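Local coordinates for protein arsenite methyltransferase (Chlamydomonas reinhardtii, PDB 5EVJ) that probably transfers methyl groups from S-adenosylmethionine to trivalent arsenic, yielding mono-, di- and trimethylated arsenic products, at residues 112-118 with 144-150; 93-99 with 120-124; 167-173 with 195-200; 64-70 with 123-127. The protein carries 15 engineered substitutions. All coordinates share one frame; numbering follows the deposited sequence.

Contact 1: residues 112-118 with 144-150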
loop_
_atom_site.group_PDB
_atom_site.type_symbol
_atom_site.label_atom_id
_atom_site.label_comp_id
_atom_site.label_asym_id
_atom_site.label_seq_id
_atom_site.Cartn_x
_atom_site.Cartn_y
_atom_site.Cartn_z
ATOM N N THR A 112 -13.842 3.562 -0.022
ATOM C CA THR A 112 -14.189 4.101 -1.285
ATOM C C THR A 112 -13.364 3.387 -2.387
ATOM O O THR A 112 -12.142 3.225 -2.289
ATOM C CB THR A 112 -13.929 5.603 -1.307
ATOM O OG1 THR A 112 -14.739 6.255 -0.312
ATOM C CG2 THR A 112 -14.220 6.212 -2.687
ATOM N N GLY A 113 -14.037 2.943 -3.434
ATOM C CA GLY A 113 -13.359 2.293 -4.573
ATOM C C GLY A 113 -13.566 3.150 -5.829
ATOM O O GLY A 113 -14.681 3.648 -6.084
ATOM N N VAL A 114 -12.486 3.365 -6.573
ATOM C CA VAL A 114 -12.516 4.133 -7.794
ATOM C C VAL A 114 -12.141 3.199 -8.893
ATOM O O VAL A 114 -11.093 2.591 -8.826
ATOM C CB VAL A 114 -11.477 5.255 -7.807
ATOM C CG1 VAL A 114 -11.477 5.954 -9.154
ATOM C CG2 VAL A 114 -11.778 6.283 -6.747
ATOM N N ASP A 115 -13.008 3.018 -9.885
ATOM C CA ASP A 115 -12.553 2.321 -11.097
ATOM C C ASP A 115 -12.896 3.003 -12.408
ATOM O O ASP A 115 -13.701 3.940 -12.439
ATOM C CB ASP A 115 -12.906 0.851 -11.124
ATOM C CG ASP A 115 -11.933 0.035 -12.053
ATOM O OD1 ASP A 115 -12.199 -0.019 -13.276
ATOM O OD2 ASP A 115 -10.935 -0.551 -11.577
ATOM N N MET A 116 -12.217 2.567 -13.463
ATOM C CA MET A 116 -12.288 3.233 -14.755
ATOM C C MET A 116 -13.456 2.657 -15.568
ATOM O O MET A 116 -14.080 3.382 -16.361
ATOM C CB MET A 116 -10.957 3.079 -15.506
ATOM C CG MET A 116 -10.838 3.959 -16.755
ATOM S SD MET A 116 -9.773 3.306 -18.080
ATOM C CE MET A 116 -10.737 1.994 -18.860
ATOM N N THR A 117 -13.758 1.375 -15.317
ATOM C CA THR A 117 -14.718 0.544 -16.093
ATOM C C THR A 117 -16.110 0.278 -15.442
ATOM O O THR A 117 -16.186 -0.438 -14.439
ATOM C CB THR A 117 -14.027 -0.786 -16.432
ATOM O OG1 THR A 117 -12.738 -0.462 -16.932
ATOM C CG2 THR A 117 -14.766 -1.581 -17.500
ATOM N N PRO A 118 -17.208 0.828 -16.043
ATOM C CA PRO A 118 -18.626 0.646 -15.578
ATOM C C PRO A 118 -19.082 -0.831 -15.352
ATOM O O PRO A 118 -19.790 -1.142 -14.389
ATOM C CB PRO A 118 -19.441 1.314 -16.702
ATOM C CG PRO A 118 -18.502 1.330 -17.903
ATOM C CD PRO A 118 -17.155 1.608 -17.309
ATOM N N THR A 144 -18.493 2.615 -1.007
ATOM C CA THR A 144 -18.918 3.565 -1.984
ATOM C C THR A 144 -17.994 3.251 -3.139
ATOM O O THR A 144 -16.755 3.257 -2.996
ATOM C CB THR A 144 -18.673 5.026 -1.529
ATOM O OG1 THR A 144 -19.246 5.258 -0.222
ATOM C CG2 THR A 144 -19.240 6.066 -2.537
ATOM N N PHE A 145 -18.581 2.909 -4.276
ATOM C CA PHE A 145 -17.813 2.743 -5.482
ATOM C C PHE A 145 -18.113 3.876 -6.411
ATOM O O PHE A 145 -19.248 4.164 -6.640
ATOM C CB PHE A 145 -18.212 1.438 -6.103
ATOM C CG PHE A 145 -17.811 0.271 -5.267
ATOM C CD1 PHE A 145 -16.451 -0.134 -5.216
ATOM C CD2 PHE A 145 -18.739 -0.385 -4.498
ATOM C CE1 PHE A 145 -16.070 -1.186 -4.411
ATOM C CE2 PHE A 145 -18.371 -1.449 -3.695
ATOM C CZ PHE A 145 -17.040 -1.872 -3.670
ATOM N N ILE A 146 -17.091 4.558 -6.922
ATOM C CA ILE A 146 -17.347 5.605 -7.900
ATOM C C ILE A 146 -16.521 5.390 -9.150
ATOM O O ILE A 146 -15.479 4.725 -9.119
ATOM C CB ILE A 146 -17.144 7.029 -7.327
ATOM C CG1 ILE A 146 -15.688 7.313 -7.024
ATOM C CG2 ILE A 146 -17.933 7.214 -6.033
ATOM C CD1 ILE A 146 -15.555 8.249 -5.851
ATOM N N GLN A 147 -16.984 5.993 -10.238
ATOM C CA GLN A 147 -16.370 5.864 -11.529
ATOM C C GLN A 147 -15.369 6.972 -11.738
ATOM O O GLN A 147 -15.699 8.152 -11.621
ATOM C CB GLN A 147 -17.441 5.921 -12.626
ATOM C CG GLN A 147 -16.902 5.932 -14.055
ATOM C CD GLN A 147 -17.516 4.825 -14.927
ATOM O OE1 GLN A 147 -16.785 4.075 -15.572
ATOM N NE2 GLN A 147 -18.863 4.713 -14.943
ATOM N N GLY A 148 -14.157 6.617 -12.158
ATOM C CA GLY A 148 -13.128 7.664 -12.231
ATOM C C GLY A 148 -11.822 7.249 -12.806
ATOM O O GLY A 148 -11.606 6.094 -13.101
ATOM N N GLU A 149 -10.938 8.216 -12.968
ATOM C CA GLU A 149 -9.580 7.910 -13.291
ATOM C C GLU A 149 -8.671 8.077 -12.092
ATOM O O GLU A 149 -8.576 9.165 -11.484
ATOM C CB GLU A 149 -9.083 8.804 -14.383
ATOM C CG GLU A 149 -9.654 8.500 -15.762
ATOM C CD GLU A 149 -9.386 9.675 -16.694
ATOM O OE1 GLU A 149 -9.808 10.820 -16.372
ATOM O OE2 GLU A 149 -8.716 9.467 -17.726
ATOM N N ILE A 150 -7.919 7.016 -11.813
ATOM C CA ILE A 150 -7.005 7.078 -10.678
ATOM C C ILE A 150 -6.059 8.249 -10.710
ATOM O O ILE A 150 -5.678 8.700 -9.629
ATOM C CB ILE A 150 -6.358 5.742 -10.325
ATOM C CG1 ILE A 150 -5.500 5.212 -11.479
ATOM C CG2 ILE A 150 -7.425 4.707 -9.894
ATOM C CD1 ILE A 150 -4.906 3.887 -11.081
#

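Contact 2: residues 93-99 with 120-124. Engineered in segment 93-99: Ala98 (natural residue Cys).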
loop_
_atom_site.group_PDB
_atom_site.type_symbol
_atom_site.label_atom_id
_atom_site.label_comp_id
_atom_site.label_asym_id
_atom_site.label_seq_id
_atom_site.Cartn_x
_atom_site.Cartn_y
_atom_site.Cartn_z
ATOM N N GLY A 93 -11.755 -2.373 -9.459
ATOM C CA GLY A 93 -12.262 -3.456 -10.321
ATOM C C GLY A 93 -13.629 -3.962 -9.776
ATOM O O GLY A 93 -14.508 -3.197 -9.392
ATOM N N SER A 94 -13.772 -5.260 -9.692
ATOM C CA SER A 94 -14.978 -5.860 -9.266
ATOM C C SER A 94 -15.160 -5.890 -7.741
ATOM O O SER A 94 -16.230 -6.316 -7.273
ATOM C CB SER A 94 -14.949 -7.308 -9.775
ATOM O OG SER A 94 -13.827 -7.996 -9.269
ATOM N N GLY A 95 -14.097 -5.573 -6.985
ATOM C CA GLY A 95 -14.231 -5.122 -5.580
ATOM C C GLY A 95 -13.590 -6.038 -4.531
ATOM O O GLY A 95 -13.698 -5.766 -3.329
ATOM N N ARG A 96 -12.909 -7.103 -4.967
ATOM C CA ARG A 96 -12.273 -8.066 -4.048
ATOM C C ARG A 96 -11.606 -7.283 -2.882
ATOM O O ARG A 96 -11.995 -7.434 -1.729
ATOM C CB ARG A 96 -11.247 -8.952 -4.844
ATOM C CG ARG A 96 -10.808 -10.333 -4.283
ATOM C CD ARG A 96 -9.333 -10.415 -3.909
ATOM N NE ARG A 96 -8.483 -11.128 -4.869
ATOM C CZ ARG A 96 -7.199 -10.850 -5.123
ATOM N NH1 ARG A 96 -6.581 -9.839 -4.519
ATOM N NH2 ARG A 96 -6.533 -11.573 -6.017
ATOM N N ASP A 97 -10.656 -6.393 -3.199
ATOM C CA ASP A 97 -9.825 -5.754 -2.147
ATOM C C ASP A 97 -10.680 -4.785 -1.308
ATOM O O ASP A 97 -10.486 -4.662 -0.104
ATOM C CB ASP A 97 -8.515 -5.060 -2.706
ATOM C CG ASP A 97 -7.461 -6.082 -3.244
ATOM O OD1 ASP A 97 -7.528 -7.304 -2.911
ATOM O OD2 ASP A 97 -6.538 -5.670 -3.988
ATOM N N ALA A 98 -11.638 -4.135 -1.942
ATOM C CA ALA A 98 -12.515 -3.220 -1.194
ATOM C C ALA A 98 -13.420 -4.010 -0.250
ATOM O O ALA A 98 -13.717 -3.556 0.871
ATOM C CB ALA A 98 -13.315 -2.359 -2.150
ATOM N N TYR A 99 -13.809 -5.229 -0.666
ATOM C CA TYR A 99 -14.685 -6.044 0.182
ATOM C C TYR A 99 -13.915 -6.517 1.372
ATOM O O TYR A 99 -14.380 -6.457 2.494
ATOM C CB TYR A 99 -15.221 -7.242 -0.597
ATOM C CG TYR A 99 -16.498 -6.937 -1.390
ATOM C CD1 TYR A 99 -16.602 -5.783 -2.174
ATOM C CD2 TYR A 99 -17.603 -7.804 -1.365
ATOM C CE1 TYR A 99 -17.753 -5.487 -2.911
ATOM C CE2 TYR A 99 -18.765 -7.516 -2.136
ATOM C CZ TYR A 99 -18.838 -6.347 -2.871
ATOM O OH TYR A 99 -19.956 -6.033 -3.619
ATOM N N GLN A 120 -17.055 -3.341 -14.445
ATOM C CA GLN A 120 -16.427 -3.724 -13.189
ATOM C C GLN A 120 -17.116 -3.047 -11.960
ATOM O O GLN A 120 -17.433 -3.726 -10.963
ATOM C CB GLN A 120 -14.907 -3.466 -13.256
ATOM C CG GLN A 120 -14.119 -4.418 -14.169
ATOM C CD GLN A 120 -14.088 -5.826 -13.582
ATOM O OE1 GLN A 120 -15.015 -6.630 -13.795
ATOM N NE2 GLN A 120 -13.029 -6.127 -12.813
ATOM N N LEU A 121 -17.393 -1.742 -12.057
ATOM C CA LEU A 121 -18.156 -1.020 -11.025
ATOM C C LEU A 121 -19.417 -1.768 -10.569
ATOM O O LEU A 121 -19.605 -2.096 -9.375
ATOM C CB LEU A 121 -18.583 0.315 -11.587
ATOM C CG LEU A 121 -18.708 1.529 -10.690
ATOM C CD1 LEU A 121 -17.301 2.135 -10.531
ATOM C CD2 LEU A 121 -19.736 2.507 -11.300
ATOM N N GLU A 122 -20.281 -2.028 -11.543
ATOM C CA GLU A 122 -21.623 -2.548 -11.322
ATOM C C GLU A 122 -21.574 -3.907 -10.626
ATOM O O GLU A 122 -22.475 -4.209 -9.818
ATOM C CB GLU A 122 -22.420 -2.586 -12.655
ATOM C CG GLU A 122 -23.937 -2.736 -12.487
ATOM C CD GLU A 122 -24.550 -1.713 -11.521
ATOM O OE1 GLU A 122 -24.237 -0.491 -11.620
ATOM O OE2 GLU A 122 -25.352 -2.131 -10.659
ATOM N N VAL A 123 -20.524 -4.708 -10.887
ATOM C CA VAL A 123 -20.325 -5.915 -10.065
ATOM C C VAL A 123 -20.044 -5.582 -8.573
ATOM O O VAL A 123 -20.614 -6.198 -7.659
ATOM C CB VAL A 123 -19.237 -6.866 -10.610
ATOM C CG1 VAL A 123 -19.040 -8.054 -9.639
ATOM C CG2 VAL A 123 -19.598 -7.356 -12.030
ATOM N N ALA A 124 -19.167 -4.608 -8.330
ATOM C CA ALA A 124 -18.825 -4.238 -6.959
ATOM C C ALA A 124 -20.062 -3.713 -6.243
ATOM O O ALA A 124 -20.304 -4.117 -5.101
ATOM C CB ALA A 124 -17.711 -3.202 -6.923
#

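Contact 3: residues 167-173 with 195-200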
loop_
_atom_site.group_PDB
_atom_site.type_symbol
_atom_site.label_atom_id
_atom_site.label_comp_id
_atom_site.label_asym_id
_atom_site.label_seq_id
_atom_site.Cartn_x
_atom_site.Cartn_y
_atom_site.Cartn_z
ATOM N N ILE A 167 -4.922 2.379 -1.011
ATOM C CA ILE A 167 -4.451 1.046 -1.403
ATOM C C ILE A 167 -4.707 0.793 -2.894
ATOM O O ILE A 167 -5.594 1.438 -3.516
ATOM C CB ILE A 167 -5.028 -0.144 -0.556
ATOM C CG1 ILE A 167 -6.424 -0.541 -1.058
ATOM C CG2 ILE A 167 -4.878 0.094 0.969
ATOM C CD1 ILE A 167 -7.177 -1.528 -0.142
ATOM N N SER A 168 -3.930 -0.157 -3.449
ATOM C CA SER A 168 -3.931 -0.409 -4.870
ATOM C C SER A 168 -3.336 -1.755 -5.130
ATOM O O SER A 168 -2.480 -2.217 -4.396
ATOM C CB SER A 168 -3.083 0.618 -5.613
ATOM O OG SER A 168 -3.469 0.668 -6.975
ATOM N N ASN A 169 -3.749 -2.385 -6.226
ATOM C CA ASN A 169 -3.243 -3.718 -6.492
ATOM C C ASN A 169 -2.933 -3.881 -7.974
ATOM O O ASN A 169 -3.845 -4.146 -8.780
ATOM C CB ASN A 169 -4.245 -4.732 -5.968
ATOM C CG ASN A 169 -3.683 -6.135 -5.915
ATOM O OD1 ASN A 169 -2.684 -6.432 -6.570
ATOM N ND2 ASN A 169 -4.352 -7.032 -5.175
ATOM N N CYS A 170 -1.672 -3.629 -8.351
ATOM C CA CYS A 170 -1.173 -3.905 -9.705
ATOM C C CYS A 170 -1.922 -3.205 -10.764
ATOM O O CYS A 170 -2.285 -3.859 -11.739
ATOM C CB CYS A 170 -1.320 -5.396 -10.036
ATOM S SG CYS A 170 0.213 -6.311 -10.314
ATOM N N VAL A 171 -2.200 -1.916 -10.587
ATOM C CA VAL A 171 -2.823 -1.112 -11.624
ATOM C C VAL A 171 -2.024 0.172 -11.874
ATOM O O VAL A 171 -2.290 0.909 -12.823
ATOM C CB VAL A 171 -4.293 -0.654 -11.301
ATOM C CG1 VAL A 171 -5.343 -1.795 -11.291
ATOM C CG2 VAL A 171 -4.354 0.221 -10.052
ATOM N N ILE A 172 -1.029 0.457 -11.063
ATOM C CA ILE A 172 -0.352 1.717 -11.259
ATOM C C ILE A 172 0.634 1.706 -12.438
ATOM O O ILE A 172 0.892 2.747 -13.043
ATOM C CB ILE A 172 0.213 2.272 -9.936
ATOM C CG1 ILE A 172 -0.923 2.279 -8.905
ATOM C CG2 ILE A 172 0.844 3.650 -10.132
ATOM C CD1 ILE A 172 -0.661 3.014 -7.612
ATOM N N ASN A 173 1.144 0.535 -12.795
ATOM C CA ASN A 173 2.017 0.446 -13.974
ATOM C C ASN A 173 1.290 0.771 -15.244
ATOM O O ASN A 173 1.916 0.985 -16.276
ATOM C CB ASN A 173 2.670 -0.939 -14.133
ATOM C CG ASN A 173 3.668 -1.279 -13.003
ATOM O OD1 ASN A 173 4.210 -2.385 -12.984
ATOM N ND2 ASN A 173 3.903 -0.341 -12.054
ATOM N N MET A 195 -0.046 5.343 1.946
ATOM C CA MET A 195 -0.334 4.605 0.743
ATOM C C MET A 195 0.356 3.268 0.844
ATOM O O MET A 195 1.534 3.213 0.981
ATOM C CB MET A 195 0.136 5.339 -0.493
ATOM C CG MET A 195 -0.215 4.559 -1.771
ATOM S SD MET A 195 0.022 5.644 -3.215
ATOM C CE MET A 195 -0.422 4.442 -4.488
ATOM N N HIS A 196 -0.403 2.190 0.767
ATOM C CA HIS A 196 0.030 0.844 0.989
ATOM C C HIS A 196 -0.469 0.055 -0.236
ATOM O O HIS A 196 -1.663 -0.166 -0.395
ATOM C CB HIS A 196 -0.617 0.315 2.223
ATOM C CG HIS A 196 -0.064 -0.970 2.723
ATOM N ND1 HIS A 196 -0.402 -2.197 2.173
ATOM C CD2 HIS A 196 0.692 -1.250 3.811
ATOM C CE1 HIS A 196 0.162 -3.167 2.865
ATOM N NE2 HIS A 196 0.874 -2.617 3.827
ATOM N N PHE A 197 0.435 -0.430 -1.066
ATOM C CA PHE A 197 0.021 -0.976 -2.368
ATOM C C PHE A 197 1.046 -1.956 -2.950
ATOM O O PHE A 197 2.232 -1.929 -2.574
ATOM C CB PHE A 197 -0.245 0.197 -3.312
ATOM C CG PHE A 197 0.965 0.798 -3.911
ATOM C CD1 PHE A 197 1.844 1.562 -3.160
ATOM C CD2 PHE A 197 1.192 0.645 -5.278
ATOM C CE1 PHE A 197 2.974 2.170 -3.746
ATOM C CE2 PHE A 197 2.260 1.234 -5.891
ATOM C CZ PHE A 197 3.179 1.983 -5.117
ATOM N N SER A 198 0.583 -2.855 -3.798
ATOM C CA SER A 198 1.457 -3.820 -4.409
ATOM C C SER A 198 1.464 -3.586 -5.900
ATOM O O SER A 198 0.466 -3.137 -6.487
ATOM C CB SER A 198 1.025 -5.265 -4.072
ATOM O OG SER A 198 -0.318 -5.474 -4.503
ATOM N N ASP A 199 2.610 -3.828 -6.507
ATOM C CA ASP A 199 2.706 -3.658 -7.934
ATOM C C ASP A 199 3.938 -4.408 -8.403
ATOM O O ASP A 199 4.687 -5.019 -7.601
ATOM C CB ASP A 199 2.727 -2.167 -8.326
ATOM C CG ASP A 199 2.070 -1.900 -9.716
ATOM O OD1 ASP A 199 2.116 -2.798 -10.569
ATOM O OD2 ASP A 199 1.499 -0.799 -9.981
ATOM N N VAL A 200 4.154 -4.399 -9.697
ATOM C CA VAL A 200 5.298 -5.134 -10.230
ATOM C C VAL A 200 6.440 -4.183 -10.589
ATOM O O VAL A 200 6.235 -3.146 -11.195
ATOM C CB VAL A 200 4.879 -5.983 -11.426
ATOM C CG1 VAL A 200 6.116 -6.591 -12.073
ATOM C CG2 VAL A 200 3.942 -7.085 -10.960
HETATM O O HOH W 1 -0.959 -0.878 -7.825
HETATM O O HOH W 2 6.625 -0.228 -11.615
#

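Contact 4: residues 64-70 with 123-127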
loop_
_atom_site.group_PDB
_atom_site.type_symbol
_atom_site.label_atom_id
_atom_site.label_comp_id
_atom_site.label_asym_id
_atom_site.label_seq_id
_atom_site.Cartn_x
_atom_site.Cartn_y
_atom_site.Cartn_z
ATOM N N PRO A 64 -18.315 -12.556 -2.255
ATOM C CA PRO A 64 -19.058 -13.213 -3.334
ATOM C C PRO A 64 -18.119 -13.712 -4.403
ATOM O O PRO A 64 -17.374 -12.919 -5.000
ATOM C CB PRO A 64 -19.899 -12.078 -3.941
ATOM C CG PRO A 64 -19.978 -11.040 -2.882
ATOM C CD PRO A 64 -18.749 -11.160 -2.040
ATOM N N THR A 65 -18.171 -15.014 -4.653
ATOM C CA THR A 65 -17.420 -15.665 -5.719
ATOM C C THR A 65 -17.211 -14.784 -6.973
ATOM O O THR A 65 -16.096 -14.698 -7.530
ATOM C CB THR A 65 -18.139 -16.977 -6.128
ATOM O OG1 THR A 65 -18.111 -17.897 -5.025
ATOM C CG2 THR A 65 -17.417 -17.620 -7.286
ATOM N N GLU A 66 -18.283 -14.137 -7.418
ATOM C CA GLU A 66 -18.233 -13.377 -8.656
ATOM C C GLU A 66 -17.369 -12.135 -8.449
ATOM O O GLU A 66 -16.739 -11.640 -9.381
ATOM C CB GLU A 66 -19.641 -12.945 -9.076
ATOM C CG GLU A 66 -19.656 -12.408 -10.501
ATOM C CD GLU A 66 -20.772 -11.411 -10.782
ATOM O OE1 GLU A 66 -21.332 -10.821 -9.826
ATOM O OE2 GLU A 66 -21.083 -11.209 -11.975
ATOM N N VAL A 67 -17.396 -11.591 -7.236
ATOM C CA VAL A 67 -16.604 -10.419 -6.948
ATOM C C VAL A 67 -15.095 -10.745 -7.051
ATOM O O VAL A 67 -14.311 -9.922 -7.608
ATOM C CB VAL A 67 -16.997 -9.792 -5.596
ATOM C CG1 VAL A 67 -15.911 -8.843 -5.151
ATOM C CG2 VAL A 67 -18.313 -9.031 -5.742
ATOM N N LYS A 68 -14.726 -11.936 -6.547
ATOM C CA LYS A 68 -13.366 -12.523 -6.672
ATOM C C LYS A 68 -12.996 -13.013 -8.084
ATOM O O LYS A 68 -11.980 -12.581 -8.659
ATOM C CB LYS A 68 -13.192 -13.734 -5.767
ATOM C CG LYS A 68 -12.982 -13.437 -4.297
ATOM C CD LYS A 68 -12.815 -14.740 -3.482
ATOM C CE LYS A 68 -14.146 -15.468 -3.253
ATOM N NZ LYS A 68 -13.883 -16.636 -2.378
ATOM N N GLU A 69 -13.775 -13.944 -8.631
ATOM C CA GLU A 69 -13.443 -14.472 -9.960
ATOM C C GLU A 69 -13.125 -13.385 -10.989
ATOM O O GLU A 69 -12.349 -13.611 -11.913
ATOM C CB GLU A 69 -14.562 -15.336 -10.492
ATOM C CG GLU A 69 -14.473 -16.783 -10.047
ATOM C CD GLU A 69 -15.689 -17.573 -10.490
ATOM O OE1 GLU A 69 -16.765 -16.963 -10.721
ATOM O OE2 GLU A 69 -15.562 -18.805 -10.605
ATOM N N LYS A 70 -13.712 -12.203 -10.818
ATOM C CA LYS A 70 -13.527 -11.115 -11.787
ATOM C C LYS A 70 -12.431 -10.101 -11.402
ATOM O O LYS A 70 -12.461 -8.968 -11.842
ATOM C CB LYS A 70 -14.874 -10.402 -12.084
ATOM C CG LYS A 70 -15.951 -11.314 -12.673
ATOM C CD LYS A 70 -17.076 -10.562 -13.360
ATOM C CE LYS A 70 -18.126 -11.536 -13.900
ATOM N NZ LYS A 70 -19.368 -10.835 -14.327
ATOM N N VAL A 123 -20.524 -4.708 -10.887
ATOM C CA VAL A 123 -20.325 -5.915 -10.065
ATOM C C VAL A 123 -20.044 -5.582 -8.573
ATOM O O VAL A 123 -20.614 -6.198 -7.659
ATOM C CB VAL A 123 -19.237 -6.866 -10.610
ATOM C CG1 VAL A 123 -19.040 -8.054 -9.639
ATOM C CG2 VAL A 123 -19.598 -7.356 -12.030
ATOM N N ALA A 124 -19.167 -4.608 -8.330
ATOM C CA ALA A 124 -18.825 -4.238 -6.959
ATOM C C ALA A 124 -20.062 -3.713 -6.243
ATOM O O ALA A 124 -20.304 -4.117 -5.101
ATOM C CB ALA A 124 -17.711 -3.202 -6.923
ATOM N N ILE A 125 -20.834 -2.859 -6.934
ATOM C CA ILE A 125 -22.068 -2.265 -6.390
ATOM C C ILE A 125 -23.218 -3.249 -6.146
ATOM O O ILE A 125 -23.904 -3.124 -5.131
ATOM C CB ILE A 125 -22.587 -1.116 -7.264
ATOM C CG1 ILE A 125 -21.574 0.046 -7.282
ATOM C CG2 ILE A 125 -23.949 -0.624 -6.744
ATOM C CD1 ILE A 125 -21.649 0.912 -8.525
ATOM N N SER A 126 -23.441 -4.209 -7.055
ATOM C CA SER A 126 -24.628 -5.084 -6.941
ATOM C C SER A 126 -24.495 -6.054 -5.793
ATOM O O SER A 126 -25.488 -6.500 -5.240
ATOM C CB SER A 126 -24.957 -5.859 -8.228
ATOM O OG SER A 126 -23.915 -6.739 -8.560
ATOM N N HIS A 127 -23.276 -6.360 -5.398
ATOM C CA HIS A 127 -23.146 -7.316 -4.314
ATOM C C HIS A 127 -22.978 -6.676 -2.967
ATOM O O HIS A 127 -22.991 -7.371 -1.949
ATOM C CB HIS A 127 -22.043 -8.327 -4.613
ATOM C CG HIS A 127 -22.383 -9.241 -5.741
ATOM N ND1 HIS A 127 -22.290 -8.849 -7.062
ATOM C CD2 HIS A 127 -22.855 -10.515 -5.751
ATOM C CE1 HIS A 127 -22.657 -9.857 -7.836
ATOM N NE2 HIS A 127 -22.990 -10.881 -7.066
#

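Contact 1: residues 112-118 with 144-150
Thr112-Asp115 and Thr144-Gln147 lie side by side as parallel strands, their short axes 4.7 Å apart at closest and inclined at 23°. The backbone bonds Gly113 N to Thr144 O, Ile146 N to Gly113 O and Asp115 N to Ile146 O lace them together, and Gly148 N adds one more to Asp115 O (2.7 Å) just past the strand end. On the face that carries Thr112, Val114 and Ile146, the isoleucine spans two neighbours: its CD1 lies 4.0 Å from Thr112 CG2 and its CG1 4.1 Å from Val114 CG2. Val114 has CG1 anti to the backbone N (chi1 175°), and this branch leans over Gly148, 3.9 Å from its CA. On the other face Phe145 brings CD1 to 4.0 Å from Gly113 CA, where a CB would collide with the ring; the phenyl also meets Tyr99, Ala124 and the engineered Ala98 of the flanking helices. Asp115 closes its strand with an Asx turn, OD1 using its anti lone pair to accept an almost straight bond from Thr117 N (2.9 Å, 170°). Its OD2 takes the amide of Gly93. The carboxylate is thus held between two backbone N-H groups at the C-terminal end of the second strand, the position where class I methyltransferases commonly keep an acidic residue for the cofactor ribose, a role that is probable here but not established.

Contact 2: residues 93-99 with 120-124
Ser94, whose CB rests 3.8 Å from Gln120 NE2, carries a hydroxyl bound by two carbonyls from another part of the chain: OG bonds to Val67 O and, weakly, to Lys70 O. Gln120 NE2 gives a hydrogen bond to that same Lys70 O, so serine and glutamine converge on one acceptor. Between themselves they only touch, since Ser94 N and Gln120 NE2, 3.3 Å apart, are both donors. A bend at chi2 (-69°) folds the glutamine amide back over the loop, while its CB lies 3.7 Å from Gly93 C. A leucine in place of Gln120 would probably leave Lys70 O without this donor and weaken the tie between helix 118-126 and segment 64-70. Further along the helix, Ala124 CB packs 3.5 Å from Ser94 O, and Val123 CG1 approaches Ser94 CB at 4.2 Å. Gly95 passes Ala124 closely with phi at 117°, and a CB there would be tight against the alanine methyl. Tyr99 reaches across with its ring edge-on to Ala124 O and OH pointing to it as donor; the modelled separation of OH and O, 2.4 Å, is doubtfully short. Gly93 and Gly95 are consistent with the glycine-rich turn after the first strand that in class I methyltransferases lines the cofactor pocket. That turn meets helix 118-126 through close carbon and carbonyl contacts, while the hydrogen bonds of Ser94 and Gln120 run to segment 64-70 and no charge pair crosses the interface.

Contact 3: residues 167-173 with 195-200
Asp199 reaches across to the turn after strand 163-169, its OD2 accepting weak, bent hydrogen bonds from Ile172 N (3.0 Å) and Asn173 N (3.1 Å). The same oxygen takes a weak bond from a water that also meets Ser168 OG, Val171 N and Ser198 O. OD1 accepts from Val200 N at 2.7 Å on the anti side, which fixes the group's rotation. Asn173 comes from the opposite direction, its amide turned only 14° from the carboxylate plane but not hydrogen-bonded to it, and a second water joins its ND2, weakly, to Val200 O. Beside this polar cluster Ile172 CD1 and Met195 CE meet tip to tip, and the methionine methyl lies over the centre of the Phe197 ring, 3.8 Å above its plane. The parallel strands themselves are joined by Ser198 N to Ser168 O and by Cys170 N to Ser198 O (2.9 Å). They are the fourth and fifth strands of the methyltransferase sheet, and the turn lies at the C-terminal edge, where class I enzymes place the cofactor and substrate. Farther out, Asn169 ND2 bonds to Asp97 OD2. Cys170 SG touches Val200 CG2 at 3.9 Å and forms a disulfide with Cys74; since enzymes of this family bind trivalent arsenic through cysteine thiols, this oxidised pair would probably have to be reduced before either sulfur could do so.

Contact 4: residues 64-70 with 123-127
Val67 and His127 lie alongside each other, pointing opposite ways, where the contact is closest, Val67 CG2 lying 4.0 Å from His127 CB. Pro64 packs along the CB and CD2 side, its CB 3.8 Å from His127 CD2. Val67 CG2 also reaches Val123 CG1, at 4.1 Å, so one methyl touches both Val123 and His127. The imidazole is held from behind: with CG anti to the carbonyl carbon (chi1 -68°), ND1 turns back to give Val123 O a bond on a lone pair in the carbonyl plane (3.2 Å, 157°). In fold terms, short helix 65-69 packs against the end of helix 118-126, which follows the second strand of the Rossmann-type sheet, and Tyr99 of helix 96-104 touches Pro64, Val67 and His127. Replacing His127 with an alanine would probably open a gap beside Pro64 and deprive Val123 O of its side-chain donor. Toward solvent the contact is looser. Glu66 OE1 is modelled too close to the imidazole, so its placement there is doubtful. Its OE2 pairs with Lys70 NZ in a salt bridge of 2.9 Å, and that ammonium stops 4.2 Å from Val123 CG2.

How the contacts relate
From the N terminus, segment 64-70 opens contact 4 and 93-99 opens contact 2; both close on helix 118-126, sharing Val123 and Ala124, so the shorter loop of contact 2 nests inside that of contact 4. Contact 1 opens inside both loops at 112-118 and closes beyond them at 144-150, crossing both. Contact 3 follows in series, from 167-173 to 195-200. Contacts 1 and 3 join neighbouring strands at separate places in one sheet, their centres about 15 Å apart and linked by Ile150 against Val171. Contacts 2 and 4 attach the glycine-rich turn and helix 65-69 to helix 118-126, with Phe145 tying that layer to the sheet.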